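UTP-glucose-1-phosphate uridylyltransferase 2 (Trypanosoma brucei, PDB 3GUE) probably catalyses the reversible transfer of a uridylyl group from UTP to glucose 1-phosphate, giving UDP-glucose and diphosphate. Local coordinates at residues N93-L98 with S137-N142; M129-F134 with L160-V165; P189-V194 with E349-A354. One frame throughout, in Å; residues are numbered along the deposited sequence.

Interaction 1: residues N93-L98 with S137-N142; sequences NGPKSL and SGETKN. With SO4 (sulfate ion), chain F.
Leu98 and Glu139 meet where the nucleotide-binding loop passes the first turn of helix 137-143. Both place CG beside their own backbone N (chi1 -63° in Leu98, -83° in Glu139), which turns the two side chains toward each other at a slant. Leu98 CD1 lies 3.7 Å from Glu139 CB and 3.4 Å from Glu139 OE2, the leucine methyl lying alongside the glutamate chain. Glutamate suits this exposed helix position: its CB packs on Leu98 and Pro95, while the extended chain carries the carboxylate past the leucine methyl toward the sulfate. Pro95 crosses the glutamate at about a right angle, with its CG 4.0 Å from Glu139 CB. The same rigid ring also slides past Thr140, the two side chains running in opposite directions, with Thr140 OG1 4.2 Å from Pro95 CB. That hydroxyl bonds Thr136 O and Asn83 ND2; the proline carbons meet it in plain van der Waals contact. No hydrogen bond joins the two segments. The sulfate, probably from the crystallisation liquor, sits beside the loop, bonded weakly by Asn93 N. Ser97 OG also bonds Asn83, a UDP-glucose-binding residue, and Lys96 probably binds UTP; the loop is the glycine-rich nucleotide-binding loop characteristic of UDP-sugar pyrophosphorylases with a GT-A-like Rossmann fold.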
# COMPACT_ATOMS: atom_id res chain seq x y z
N ASN A 93 2.21 -11.70 -10.36
CA ASN A 93 2.64 -10.87 -11.48
C ASN A 93 1.51 -9.99 -12.03
O ASN A 93 1.22 -9.95 -13.23
CB ASN A 93 3.33 -11.69 -12.58
CG ASN A 93 4.15 -10.81 -13.53
OD1 ASN A 93 4.79 -9.84 -13.11
ND2 ASN A 93 4.11 -11.14 -14.83
N GLY A 94 0.87 -9.28 -11.11
CA GLY A 94 -0.36 -8.57 -11.45
C GLY A 94 -1.09 -8.12 -10.20
O GLY A 94 -0.51 -8.13 -9.13
N PRO A 95 -2.36 -7.72 -10.36
CA PRO A 95 -3.09 -7.04 -9.30
C PRO A 95 -3.47 -7.91 -8.09
O PRO A 95 -4.27 -8.84 -8.21
CB PRO A 95 -4.33 -6.49 -10.02
CG PRO A 95 -4.53 -7.38 -11.21
CD PRO A 95 -3.18 -7.92 -11.58
N LYS A 96 -2.90 -7.57 -6.92
CA LYS A 96 -3.28 -8.20 -5.65
C LYS A 96 -4.76 -7.99 -5.31
O LYS A 96 -5.33 -8.77 -4.59
CB LYS A 96 -2.40 -7.67 -4.51
CG LYS A 96 -2.64 -8.30 -3.15
CD LYS A 96 -1.96 -7.47 -2.08
CE LYS A 96 -0.45 -7.67 -2.12
NZ LYS A 96 0.30 -6.55 -1.46
N SER A 97 -5.38 -6.95 -5.85
CA SER A 97 -6.81 -6.70 -5.60
C SER A 97 -7.74 -7.81 -6.13
O SER A 97 -8.88 -7.91 -5.69
CB SER A 97 -7.23 -5.30 -6.15
OG SER A 97 -7.23 -5.26 -7.59
N LEU A 98 -7.26 -8.61 -7.09
CA LEU A 98 -8.04 -9.71 -7.67
C LEU A 98 -7.89 -10.97 -6.81
O LEU A 98 -8.44 -12.04 -7.14
CB LEU A 98 -7.63 -9.94 -9.12
CG LEU A 98 -7.91 -8.73 -10.03
CD1 LEU A 98 -7.60 -9.06 -11.48
CD2 LEU A 98 -9.34 -8.23 -9.87
N SER A 137 -3.85 -3.10 -15.37
CA SER A 137 -4.96 -2.47 -16.09
C SER A 137 -5.95 -3.43 -16.77
O SER A 137 -7.16 -3.34 -16.55
CB SER A 137 -4.42 -1.49 -17.13
OG SER A 137 -5.48 -1.00 -17.94
N GLY A 138 -5.42 -4.33 -17.62
CA GLY A 138 -6.22 -5.29 -18.40
C GLY A 138 -7.04 -6.28 -17.58
O GLY A 138 -8.24 -6.50 -17.85
N GLU A 139 -6.38 -6.93 -16.62
CA GLU A 139 -7.05 -7.84 -15.68
C GLU A 139 -8.12 -7.16 -14.83
O GLU A 139 -9.17 -7.76 -14.55
CB GLU A 139 -6.03 -8.50 -14.74
CG GLU A 139 -5.36 -9.71 -15.33
CD GLU A 139 -4.81 -10.62 -14.28
OE1 GLU A 139 -3.61 -10.95 -14.37
OE2 GLU A 139 -5.58 -11.02 -13.36
N THR A 140 -7.82 -5.95 -14.36
CA THR A 140 -8.76 -5.13 -13.61
C THR A 140 -9.97 -4.75 -14.45
O THR A 140 -11.13 -4.91 -14.01
CB THR A 140 -8.09 -3.81 -13.04
OG1 THR A 140 -7.03 -4.15 -12.16
CG2 THR A 140 -9.07 -3.00 -12.25
N LYS A 141 -9.71 -4.28 -15.68
CA LYS A 141 -10.80 -3.93 -16.58
C LYS A 141 -11.71 -5.13 -16.82
O LYS A 141 -12.93 -5.00 -16.68
CB LYS A 141 -10.28 -3.39 -17.93
CG LYS A 141 -11.42 -2.87 -18.82
CD LYS A 141 -10.94 -2.15 -20.07
CE LYS A 141 -12.11 -1.73 -20.87
NZ LYS A 141 -11.75 -0.64 -21.80
N ASN A 142 -11.13 -6.30 -17.11
CA ASN A 142 -11.95 -7.46 -17.43
C ASN A 142 -12.73 -7.95 -16.22
O ASN A 142 -13.91 -8.33 -16.36
CB ASN A 142 -11.17 -8.60 -18.09
CG ASN A 142 -12.05 -9.41 -19.07
OD1 ASN A 142 -12.40 -8.93 -20.17
ND2 ASN A 142 -12.43 -10.63 -18.66
S SO4 F . -1.87 -12.19 -10.01
O1 SO4 F . -0.86 -13.20 -10.35
O2 SO4 F . -2.90 -12.75 -9.11
O3 SO4 F . -1.27 -11.08 -9.29
O4 SO4 F . -2.50 -11.69 -11.24

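Interaction 2: residues M129-F134 with L160-V165; sequences MLMNSF and LMQNRV. With UPG (uridine-5'-diphosphate-glucose), chain C.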
# COMPACT_ATOMS: atom_id res chain seq x y z
N MET A 129 -11.94 6.45 -8.91
CA MET A 129 -10.84 6.16 -9.83
C MET A 129 -9.98 5.06 -9.23
O MET A 129 -9.96 4.86 -8.02
CB MET A 129 -9.99 7.42 -10.07
CG MET A 129 -10.63 8.49 -10.97
SD MET A 129 -9.52 9.87 -11.43
CE MET A 129 -9.34 10.66 -9.85
N LEU A 130 -9.30 4.34 -10.10
CA LEU A 130 -8.38 3.29 -9.71
C LEU A 130 -7.10 3.62 -10.49
O LEU A 130 -7.12 3.81 -11.72
CB LEU A 130 -8.95 1.91 -10.10
CG LEU A 130 -10.05 1.21 -9.28
CD1 LEU A 130 -10.80 0.28 -10.21
CD2 LEU A 130 -9.49 0.40 -8.09
N MET A 131 -6.00 3.77 -9.76
CA MET A 131 -4.73 3.97 -10.41
C MET A 131 -4.14 2.62 -10.76
O MET A 131 -3.71 1.85 -9.88
CB MET A 131 -3.77 4.77 -9.54
CG MET A 131 -2.50 5.19 -10.28
SD MET A 131 -1.52 6.38 -9.38
CE MET A 131 -0.50 5.31 -8.31
N ASN A 132 -4.10 2.37 -12.07
CA ASN A 132 -3.60 1.11 -12.61
C ASN A 132 -2.23 1.29 -13.25
O ASN A 132 -1.85 2.40 -13.55
CB ASN A 132 -4.63 0.49 -13.57
CG ASN A 132 -6.01 0.26 -12.89
OD1 ASN A 132 -6.08 0.03 -11.70
ND2 ASN A 132 -7.07 0.34 -13.65
N SER A 133 -1.46 0.22 -13.36
CA SER A 133 -0.20 0.20 -14.10
C SER A 133 -0.35 -0.72 -15.33
O SER A 133 -1.40 -1.34 -15.51
CB SER A 133 0.91 -0.35 -13.20
OG SER A 133 0.64 -1.72 -12.89
N PHE A 134 0.72 -0.81 -16.14
CA PHE A 134 0.74 -1.71 -17.29
C PHE A 134 0.40 -3.17 -16.89
O PHE A 134 -0.20 -3.91 -17.67
CB PHE A 134 2.09 -1.62 -18.06
CG PHE A 134 3.30 -2.16 -17.29
CD1 PHE A 134 3.83 -3.42 -17.58
CD2 PHE A 134 3.91 -1.39 -16.30
CE1 PHE A 134 4.94 -3.92 -16.87
CE2 PHE A 134 5.02 -1.88 -15.58
CZ PHE A 134 5.53 -3.14 -15.87
N LEU A 160 -6.99 5.62 -13.97
CA LEU A 160 -5.86 6.56 -13.98
C LEU A 160 -4.64 5.71 -14.24
O LEU A 160 -4.18 4.98 -13.36
CB LEU A 160 -5.75 7.32 -12.65
CG LEU A 160 -4.73 8.47 -12.56
CD1 LEU A 160 -5.19 9.76 -13.27
CD2 LEU A 160 -4.40 8.75 -11.14
N MET A 161 -4.12 5.77 -15.47
CA MET A 161 -2.97 4.96 -15.83
C MET A 161 -1.70 5.67 -15.40
O MET A 161 -1.43 6.80 -15.80
CB MET A 161 -2.93 4.66 -17.35
CG MET A 161 -1.81 3.67 -17.73
SD MET A 161 -2.19 1.96 -17.27
CE MET A 161 -3.50 1.59 -18.39
N GLN A 162 -0.93 5.01 -14.55
CA GLN A 162 0.31 5.57 -14.11
C GLN A 162 1.41 5.26 -15.13
O GLN A 162 1.17 4.65 -16.18
CB GLN A 162 0.67 5.10 -12.69
CG GLN A 162 1.10 3.63 -12.55
CD GLN A 162 1.57 3.34 -11.13
OE1 GLN A 162 1.00 2.52 -10.43
NE2 GLN A 162 2.58 4.07 -10.69
N ASN A 163 2.60 5.74 -14.84
CA ASN A 163 3.76 5.54 -15.67
C ASN A 163 4.43 4.21 -15.38
O ASN A 163 4.02 3.46 -14.48
CB ASN A 163 4.74 6.68 -15.41
CG ASN A 163 4.10 8.05 -15.62
OD1 ASN A 163 4.17 8.93 -14.75
ND2 ASN A 163 3.49 8.25 -16.79
N ARG A 164 5.41 3.89 -16.21
CA ARG A 164 6.37 2.81 -15.98
C ARG A 164 7.79 3.26 -16.28
O ARG A 164 8.02 4.16 -17.11
CB ARG A 164 6.04 1.54 -16.76
CG ARG A 164 5.80 1.71 -18.25
CD ARG A 164 5.64 0.32 -18.87
NE ARG A 164 5.85 0.32 -20.32
CZ ARG A 164 5.87 -0.79 -21.05
NH1 ARG A 164 5.68 -1.98 -20.47
NH2 ARG A 164 6.06 -0.73 -22.37
N VAL A 165 8.72 2.62 -15.58
CA VAL A 165 10.12 2.99 -15.63
C VAL A 165 10.95 1.70 -15.79
O VAL A 165 10.56 0.64 -15.32
CB VAL A 165 10.56 3.87 -14.37
CG1 VAL A 165 9.62 5.05 -14.15
CG2 VAL A 165 10.67 3.08 -13.10
N1 UPG C . 0.91 0.78 -5.91
C2 UPG C . 0.63 1.53 -7.07
N3 UPG C . 1.70 1.90 -7.86
C4 UPG C . 3.00 1.56 -7.57
C5 UPG C . 3.29 0.83 -6.41
C6 UPG C . 2.26 0.43 -5.57
O2 UPG C . -0.51 1.86 -7.43
O4 UPG C . 3.88 1.93 -8.36
C1C UPG C . -0.22 0.36 -5.01
C2C UPG C . -0.32 -1.09 -4.53
O2C UPG C . -0.94 -1.92 -5.52
C3C UPG C . -1.25 -0.90 -3.33
C4C UPG C . -0.76 0.41 -2.74
O4C UPG C . -0.06 1.12 -3.80
O3C UPG C . -2.58 -0.70 -3.80
C5C UPG C . 0.26 0.18 -1.58
O5C UPG C . 1.48 -0.38 -2.00
PA UPG C . 2.22 -1.52 -1.12
O1A UPG C . 1.15 -2.50 -0.79
O2A UPG C . 3.46 -1.98 -1.76
O3A UPG C . 2.57 -0.70 0.26
PB UPG C . 3.92 0.15 0.60
O1B UPG C . 4.14 1.10 -0.50
O2B UPG C . 5.03 -0.76 1.03
O3B UPG C . 3.42 0.86 1.95
C1' UPG C . 2.32 1.83 1.88
C2' UPG C . 2.82 3.18 2.39
C3' UPG C . 3.34 2.97 3.80
C4' UPG C . 2.18 2.47 4.69
C5' UPG C . 1.59 1.16 4.10
C6' UPG C . 0.28 0.84 4.77
O2' UPG C . 3.88 3.69 1.56
O3' UPG C . 3.91 4.18 4.27
O4' UPG C . 2.63 2.25 6.02
O5' UPG C . 1.27 1.28 2.69
O6' UPG C . -0.05 -0.53 4.50
O HOH W 1 2.58 1.46 -15.72
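Met131 pairs with Leu160 and Asn132 with Met161 as parallel strands, at the edge of the mixed sheet of the GT-A-like nucleotide-binding fold. Three backbone hydrogen bonds lace them: Leu160 N to Leu130 O, Asn132 N to Leu160 O, and Gln162 N to Asn132 O. The last is 2.9 Å long and nearly straight, with an N-H...O angle of 177°, and it holds Gln162 just where the strand gives way to loop.

Apolar packing lies on the face carrying Met131 and Leu160. The methionine chain crosses the leucine at a slant, its CG 4.1 Å from Leu160 CD2, and a bend at chi3 brings Met131 CE to 3.6 Å from O2 of the uracil. Val194, Val197 and Leu198 cover this face. On the other face Met161 folds back, its SD 3.8 Å from Ser133 C.

The polar contacts belong to Gln162. A chi1 of 72° tucks its CG over the main chain, and the chain then runs straight to the base. Gln162 OE1 accepts from uracil N3 at 2.7 Å, while NE2 gives a weak bond to uracil O4; an amide suits this place because it can complement both. Asp193 also takes NE2, which should fix the amide's orientation.

At the loop ends, a water bridges Phe134 N and Asn163 O. Arg164 crosses Phe134 at about a right angle, and its methylene makes a CH-pi contact over the ring face, CD lying 4.0 Å from the ring centroid.

Interaction 3: residues P189-V194 with E349-A354; sequences PGHGDV and EVAMGA. With UPG (uridine-5'-diphosphate-glucose), chain C.
Between Pro189-Gly192 and Val350-Met352 the backbones run close, Gly192 CA lying 3.3 Å from Met352 N, and two main-chain bonds join them: Val350 N to Pro189 O and Gly192 N to Val350 O. The second is 2.9 Å long, but its donor stands above the carbonyl plane. Gly190 and Gly192, having no side chain, let the two backbones come this close; Gly190 CA also makes a CH...O contact with Val350 O.

His191 makes the polar side-chain contact between the segments. A chi1 of 46° swings the imidazole back over its own backbone, and Met352 N donates to ND1 at 3.2 Å, in the ring plane and almost straight at 174°, while NE2 donates a hydrogen bond to UPG O1B at 2.6 Å. An imidazole, with two ring nitrogens pointing to different sides, one accepting and one donating, can link a backbone amide to a phosphate oxygen in this way. This is the sugar-nucleotide site of the GT-A-like fold, where Gly190 N also reaches uracil O4 through a weak bond.

Apolar contacts complete the junction. Val350 CG2 lies against the backbone of Gly192, 3.6 Å from its CA, and Ala351 CB touches His191 CE1. Beyond the ring, Met352 extends away toward Leu82 and Ile306, while its CB meets Val194 CG1 at 3.9 Å.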
# COMPACT_ATOMS: atom_id res chain seq x y z
N PRO A 189 6.58 3.25 -11.05
CA PRO A 189 7.58 3.92 -10.20
C PRO A 189 7.16 4.26 -8.74
O PRO A 189 7.70 5.20 -8.15
CB PRO A 189 7.87 5.20 -10.98
CG PRO A 189 6.63 5.49 -11.75
CD PRO A 189 5.87 4.20 -11.94
N GLY A 190 6.19 3.52 -8.19
CA GLY A 190 5.69 3.74 -6.82
C GLY A 190 4.36 4.47 -6.89
O GLY A 190 4.08 5.08 -7.91
N HIS A 191 3.54 4.37 -5.84
CA HIS A 191 2.34 5.18 -5.68
C HIS A 191 2.62 6.71 -5.52
O HIS A 191 1.74 7.52 -5.75
CB HIS A 191 1.39 4.59 -4.60
CG HIS A 191 2.09 4.17 -3.33
ND1 HIS A 191 2.67 5.08 -2.47
CD2 HIS A 191 2.38 2.95 -2.83
CE1 HIS A 191 3.26 4.43 -1.47
NE2 HIS A 191 3.10 3.13 -1.67
N GLY A 192 3.85 7.10 -5.18
CA GLY A 192 4.24 8.51 -5.23
C GLY A 192 4.01 9.13 -6.59
O GLY A 192 3.90 10.36 -6.70
N ASP A 193 3.90 8.25 -7.61
CA ASP A 193 3.70 8.58 -9.03
C ASP A 193 2.36 9.28 -9.24
O ASP A 193 2.18 10.00 -10.20
CB ASP A 193 3.76 7.28 -9.86
CG ASP A 193 3.98 7.50 -11.36
OD1 ASP A 193 4.67 8.45 -11.78
OD2 ASP A 193 3.50 6.65 -12.15
N VAL A 194 1.42 9.06 -8.32
CA VAL A 194 0.08 9.63 -8.44
C VAL A 194 -0.02 11.14 -8.76
O VAL A 194 -0.87 11.56 -9.53
CB VAL A 194 -0.79 9.28 -7.19
CG1 VAL A 194 -0.26 10.00 -5.91
CG2 VAL A 194 -2.26 9.62 -7.47
N GLU A 349 11.75 4.37 -7.08
CA GLU A 349 10.34 4.47 -6.70
C GLU A 349 10.17 5.60 -5.71
O GLU A 349 11.09 5.87 -4.92
CB GLU A 349 9.87 3.19 -6.00
CG GLU A 349 9.70 1.97 -6.89
CD GLU A 349 10.32 0.74 -6.27
OE1 GLU A 349 11.18 0.93 -5.39
OE2 GLU A 349 9.96 -0.39 -6.64
N VAL A 350 9.00 6.24 -5.74
CA VAL A 350 8.57 7.19 -4.70
C VAL A 350 7.26 6.78 -4.01
O VAL A 350 6.46 6.02 -4.57
CB VAL A 350 8.37 8.60 -5.28
CG1 VAL A 350 9.70 9.28 -5.49
CG2 VAL A 350 7.57 8.55 -6.59
N ALA A 351 7.05 7.30 -2.79
CA ALA A 351 5.85 6.99 -1.97
C ALA A 351 4.97 8.26 -1.83
O ALA A 351 5.48 9.37 -1.55
CB ALA A 351 6.25 6.49 -0.62
N MET A 352 3.67 8.10 -2.01
CA MET A 352 2.78 9.26 -2.01
C MET A 352 2.80 9.96 -0.63
O MET A 352 2.52 11.15 -0.52
CB MET A 352 1.38 8.91 -2.49
CG MET A 352 0.64 7.96 -1.59
SD MET A 352 -1.12 8.03 -1.92
CE MET A 352 -1.73 7.34 -0.40
N GLY A 353 3.17 9.21 0.41
CA GLY A 353 3.14 9.75 1.77
C GLY A 353 4.25 10.77 1.98
O GLY A 353 4.16 11.60 2.86
N ALA A 354 5.29 10.70 1.16
CA ALA A 354 6.46 11.57 1.29
C ALA A 354 6.14 13.05 0.95
O ALA A 354 6.93 13.95 1.25
CB ALA A 354 7.65 11.00 0.44
N1 UPG C . 0.91 0.78 -5.91
C2 UPG C . 0.63 1.53 -7.07
N3 UPG C . 1.70 1.90 -7.86
C4 UPG C . 3.00 1.56 -7.57
C5 UPG C . 3.29 0.83 -6.41
C6 UPG C . 2.26 0.43 -5.57
O2 UPG C . -0.51 1.86 -7.43
O4 UPG C . 3.88 1.93 -8.36
C1C UPG C . -0.22 0.36 -5.01
C2C UPG C . -0.32 -1.09 -4.53
O2C UPG C . -0.94 -1.92 -5.52
C3C UPG C . -1.25 -0.90 -3.33
C4C UPG C . -0.76 0.41 -2.74
O4C UPG C . -0.06 1.12 -3.80
O3C UPG C . -2.58 -0.70 -3.80
C5C UPG C . 0.26 0.18 -1.58
O5C UPG C . 1.48 -0.38 -2.00
PA UPG C . 2.22 -1.52 -1.12
O1A UPG C . 1.15 -2.50 -0.79
O2A UPG C . 3.46 -1.98 -1.76
O3A UPG C . 2.57 -0.70 0.26
PB UPG C . 3.92 0.15 0.60
O1B UPG C . 4.14 1.10 -0.50
O2B UPG C . 5.03 -0.76 1.03
O3B UPG C . 3.42 0.86 1.95
C1' UPG C . 2.32 1.83 1.88
C2' UPG C . 2.82 3.18 2.39
C3' UPG C . 3.34 2.97 3.80
C4' UPG C . 2.18 2.47 4.69
C5' UPG C . 1.59 1.16 4.10
C6' UPG C . 0.28 0.84 4.77
O2' UPG C . 3.88 3.69 1.56
O3' UPG C . 3.91 4.18 4.27
O4' UPG C . 2.63 2.25 6.02
O5' UPG C . 1.27 1.28 2.69
O6' UPG C . -0.05 -0.53 4.50

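Interactions 2 and 3 are buried and both touch the UDP-glucose, whereas interaction 1 is only partly buried and has a sulfate beside it. Strand 128-132 is followed in the chain by helix 137-143, after a short loop, so interactions 1 and 2 share a chain connection; they meet where Ser137 and Thr140 pack on Asn132. Interactions 2 and 3 are joined by Asp193, whose OD2 bonds both Gln162 NE2 and Asn163 N, tying the Gln162 loop to the Pro189-Val194 loop beside the bound nucleotide sugar. The chemistry follows the place: side-chain packing without hydrogen bonds in interaction 1, regular parallel-strand bonding in interaction 2, and loop-to-loop bonding through glycines and a histidine in interaction 3.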